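Local coordinates for protein bacterioferritin (Mycobacterium tuberculosis, PDB 3UOI) that probably stores iron by oxidising ferrous to ferric ions at a ferroxidase centre and depositing the mineral inside a heme-binding shell of 24 subunits, at residues M54-E59 and E123-D128. Sequence-based numbering, arbitrary orientation.
With HEM (protoporphyrin IX containing Fe), chain B.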
loop_
_atom_site.group_PDB
_atom_site.type_symbol
_atom_site.label_atom_id
_atom_site.label_comp_id
_atom_site.label_asym_id
_atom_site.label_seq_id
_atom_site.Cartn_x
_atom_site.Cartn_y
_atom_site.Cartn_z
ATOM N N MET A 54 28.793 29.865 -13.627
ATOM C CA MET A 54 27.889 29.921 -14.769
ATOM C C MET A 54 26.562 30.538 -14.348
ATOM O O MET A 54 25.985 31.351 -15.073
ATOM C CB MET A 54 27.663 28.522 -15.344
ATOM C CG MET A 54 28.746 28.064 -16.307
ATOM S SD MET A 54 28.359 26.486 -17.090
ATOM C CE MET A 54 29.891 25.597 -16.833
ATOM N N ARG A 55 26.084 30.148 -13.171
ATOM C CA ARG A 55 24.838 30.682 -12.637
ATOM C C ARG A 55 24.977 32.178 -12.394
ATOM O O ARG A 55 24.052 32.950 -12.649
ATOM C CB ARG A 55 24.461 29.967 -11.338
ATOM C CG ARG A 55 23.536 28.776 -11.531
ATOM C CD ARG A 55 22.870 28.377 -10.224
ATOM N NE ARG A 55 23.813 27.758 -9.298
ATOM C CZ ARG A 55 24.381 26.572 -9.492
ATOM N NH1 ARG A 55 24.104 25.873 -10.583
ATOM N NH2 ARG A 55 25.227 26.086 -8.595
ATOM N N HIS A 56 26.144 32.583 -11.900
ATOM C CA HIS A 56 26.420 33.997 -11.643
ATOM C C HIS A 56 26.364 34.785 -12.977
ATOM O O HIS A 56 25.817 35.841 -13.035
ATOM C CB HIS A 56 27.772 34.189 -11.012
ATOM C CG HIS A 56 27.832 33.859 -9.570
ATOM N ND1 HIS A 56 29.005 33.539 -8.947
ATOM C CD2 HIS A 56 26.878 33.815 -8.626
ATOM C CE1 HIS A 56 28.771 33.325 -7.679
ATOM N NE2 HIS A 56 27.489 33.478 -7.457
ATOM N N ALA A 57 26.918 34.202 -14.033
ATOM C CA ALA A 57 26.917 34.812 -15.350
ATOM C C ALA A 57 25.474 34.996 -15.843
ATOM O O ALA A 57 25.101 36.068 -16.251
ATOM C CB ALA A 57 27.681 34.016 -16.269
ATOM N N GLU A 58 24.654 33.985 -15.712
ATOM C CA GLU A 58 23.262 34.141 -16.104
ATOM C C GLU A 58 22.558 35.212 -15.279
ATOM O O GLU A 58 21.835 35.987 -15.794
ATOM C CB GLU A 58 22.501 32.837 -15.943
ATOM C CG GLU A 58 20.996 32.948 -16.103
ATOM C CD GLU A 58 20.299 31.630 -16.381
ATOM O OE1 GLU A 58 20.820 30.606 -16.018
ATOM O OE2 GLU A 58 19.237 31.640 -16.952
ATOM N N GLU A 59 22.789 35.237 -13.992
ATOM C CA GLU A 59 22.140 36.218 -13.160
ATOM C C GLU A 59 22.498 37.645 -13.553
ATOM O O GLU A 59 21.648 38.468 -13.650
ATOM C CB GLU A 59 22.368 35.919 -11.689
ATOM C CG GLU A 59 21.689 34.634 -11.336
ATOM C CD GLU A 59 21.851 34.159 -9.933
ATOM O OE1 GLU A 59 22.104 34.935 -9.014
ATOM O OE2 GLU A 59 21.668 32.963 -9.758
ATOM N N GLU A 123 26.553 41.937 -4.031
ATOM C CA GLU A 123 26.739 41.609 -2.646
ATOM C C GLU A 123 26.742 40.092 -2.431
ATOM O O GLU A 123 27.571 39.544 -1.727
ATOM C CB GLU A 123 25.686 42.282 -1.779
ATOM C CG GLU A 123 26.110 43.612 -1.220
ATOM C CD GLU A 123 25.038 44.325 -0.441
ATOM O OE1 GLU A 123 24.074 43.700 -0.034
ATOM O OE2 GLU A 123 25.164 45.519 -0.278
ATOM N N LYS A 124 25.810 39.436 -3.089
ATOM C CA LYS A 124 25.739 37.984 -3.066
ATOM C C LYS A 124 26.947 37.311 -3.670
ATOM O O LYS A 124 27.479 36.411 -3.103
ATOM C CB LYS A 124 24.421 37.507 -3.683
ATOM C CG LYS A 124 23.310 38.018 -2.912
ATOM C CD LYS A 124 21.958 37.759 -3.400
ATOM C CE LYS A 124 21.018 37.887 -2.240
ATOM N NZ LYS A 124 19.653 38.345 -2.530
ATOM N N ILE A 125 27.406 37.817 -4.786
ATOM C CA ILE A 125 28.564 37.280 -5.470
ATOM C C ILE A 125 29.838 37.336 -4.639
ATOM O O ILE A 125 30.625 36.418 -4.601
ATOM C CB ILE A 125 28.783 37.992 -6.781
ATOM C CG1 ILE A 125 27.631 37.723 -7.726
ATOM C CG2 ILE A 125 30.124 37.668 -7.359
ATOM C CD1 ILE A 125 27.730 38.284 -8.958
ATOM N N VAL A 126 29.994 38.440 -3.949
ATOM C CA VAL A 126 31.095 38.652 -3.084
ATOM C C VAL A 126 31.115 37.646 -1.957
ATOM O O VAL A 126 32.158 37.146 -1.604
ATOM C CB VAL A 126 31.098 40.052 -2.476
ATOM C CG1 VAL A 126 31.776 40.003 -1.158
ATOM C CG2 VAL A 126 31.773 41.024 -3.390
ATOM N N ALA A 127 29.943 37.364 -1.398
ATOM C CA ALA A 127 29.883 36.399 -0.324
ATOM C C ALA A 127 30.321 35.006 -0.813
ATOM O O ALA A 127 31.128 34.313 -0.188
ATOM C CB ALA A 127 28.533 36.372 0.296
ATOM N N ASP A 128 29.818 34.656 -1.981
ATOM C CA ASP A 128 30.133 33.392 -2.563
ATOM C C ASP A 128 31.627 33.275 -2.849
ATOM O O ASP A 128 32.223 32.294 -2.518
ATOM C CB ASP A 128 29.335 33.151 -3.837
ATOM C CG ASP A 128 27.813 33.123 -3.624
ATOM O OD1 ASP A 128 27.071 33.237 -4.600
ATOM O OD2 ASP A 128 27.359 33.021 -2.507
HETATM C CHA HEM B . 25.070 23.664 -17.214
HETATM C CHB HEM B . 29.257 22.965 -19.476
HETATM C CHC HEM B . 29.407 27.677 -20.511
HETATM C CHD HEM B . 25.089 28.383 -18.454
HETATM C C1A HEM B . 26.090 23.008 -17.869
HETATM C C2A HEM B . 26.227 21.598 -18.150
HETATM C C3A HEM B . 27.416 21.436 -18.767
HETATM C C4A HEM B . 28.042 22.701 -18.892
HETATM C CMA HEM B . 28.050 20.146 -19.307
HETATM C CAA HEM B . 25.139 20.556 -17.759
HETATM C CBA HEM B . 23.860 20.918 -18.529
HETATM C CGA HEM B . 23.128 19.759 -19.195
HETATM O O1A HEM B . 22.350 19.955 -20.202
HETATM O O2A HEM B . 23.300 18.608 -18.710
HETATM C C1B HEM B . 29.704 24.201 -19.911
HETATM C C2B HEM B . 31.021 24.494 -20.465
HETATM C C3B HEM B . 31.064 25.785 -20.772
HETATM C C4B HEM B . 29.772 26.355 -20.393
HETATM C CMB HEM B . 32.181 23.496 -20.721
HETATM C CAB HEM B . 32.321 26.453 -21.403
HETATM C CBB HEM B . 32.462 27.773 -21.409
HETATM C C1C HEM B . 28.262 28.324 -20.064
HETATM C C2C HEM B . 28.012 29.763 -20.106
HETATM C C3C HEM B . 26.791 29.933 -19.555
HETATM C C4C HEM B . 26.281 28.650 -19.085
HETATM C CMC HEM B . 28.965 30.837 -20.704
HETATM C CAC HEM B . 26.029 31.245 -19.373
HETATM C CBC HEM B . 25.078 31.214 -18.433
HETATM C C1D HEM B . 24.738 27.194 -17.863
HETATM C C2D HEM B . 23.621 27.033 -16.974
HETATM C C3D HEM B . 23.651 25.560 -16.614
HETATM C C4D HEM B . 24.745 25.007 -17.309
HETATM C CMD HEM B . 22.567 28.109 -16.544
HETATM C CAD HEM B . 22.700 24.775 -15.734
HETATM C CBD HEM B . 23.113 25.088 -14.306
HETATM C CGD HEM B . 22.285 24.187 -13.437
HETATM O O1D HEM B . 22.013 23.014 -13.847
HETATM O O2D HEM B . 21.894 24.652 -12.351
HETATM N NA HEM B . 27.225 23.616 -18.317
HETATM N NB HEM B . 28.963 25.359 -19.851
HETATM N NC HEM B . 27.186 27.728 -19.438
HETATM N ND HEM B . 25.449 26.015 -18.012
HETATM FE FE HEM B . 27.147 25.729 -18.854
#
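H56 on helix 40-66 reaches across to D128 on helix 116-146, joining two helices of the ferritin four-helix bundle. Its NE2 donates a hydrogen bond to OD1 of D128, 2.9 Å long and moderately bent at 151°. OD1 accepts with its anti lone pair, and ring and carboxylate planes are nearly coplanar. CB of H56 already points at helix 116-146, and chi1 of -77°, with CG beside the backbone N, is the torsion at which NE2 meets D128.

H56 and I125 form the buried, packed part. CG1 of I125 sits over one face of the imidazole, 4.2 Å from the ring centroid, as a CH-pi contact. I125 also packs on Q16 and E20 of helix 7-36 and on L103 of helix 85-112. The side with D128 and E59 is more exposed. The CB atoms of E59 and K124 point toward the other helix, but neither side chain touches it, and the end of K124 leads away.

M54 leaves the same helix turn toward the heme, with its SD 2.3 Å from the iron. M54 of a neighbouring subunit supplies the second axial sulfur. R55 NH1 lies 3.1 Å from heme propionate O2D.

H56 is a predicted iron ligand. Its ND1 is hydrogen-bonded to E53, another predicted ligand, so both ring nitrogens are engaged. No ferroxidase iron is modelled here. If iron binds through ND1, as in other bacterioferritins, it would probably displace that bond, while D128 could keep the ring oriented.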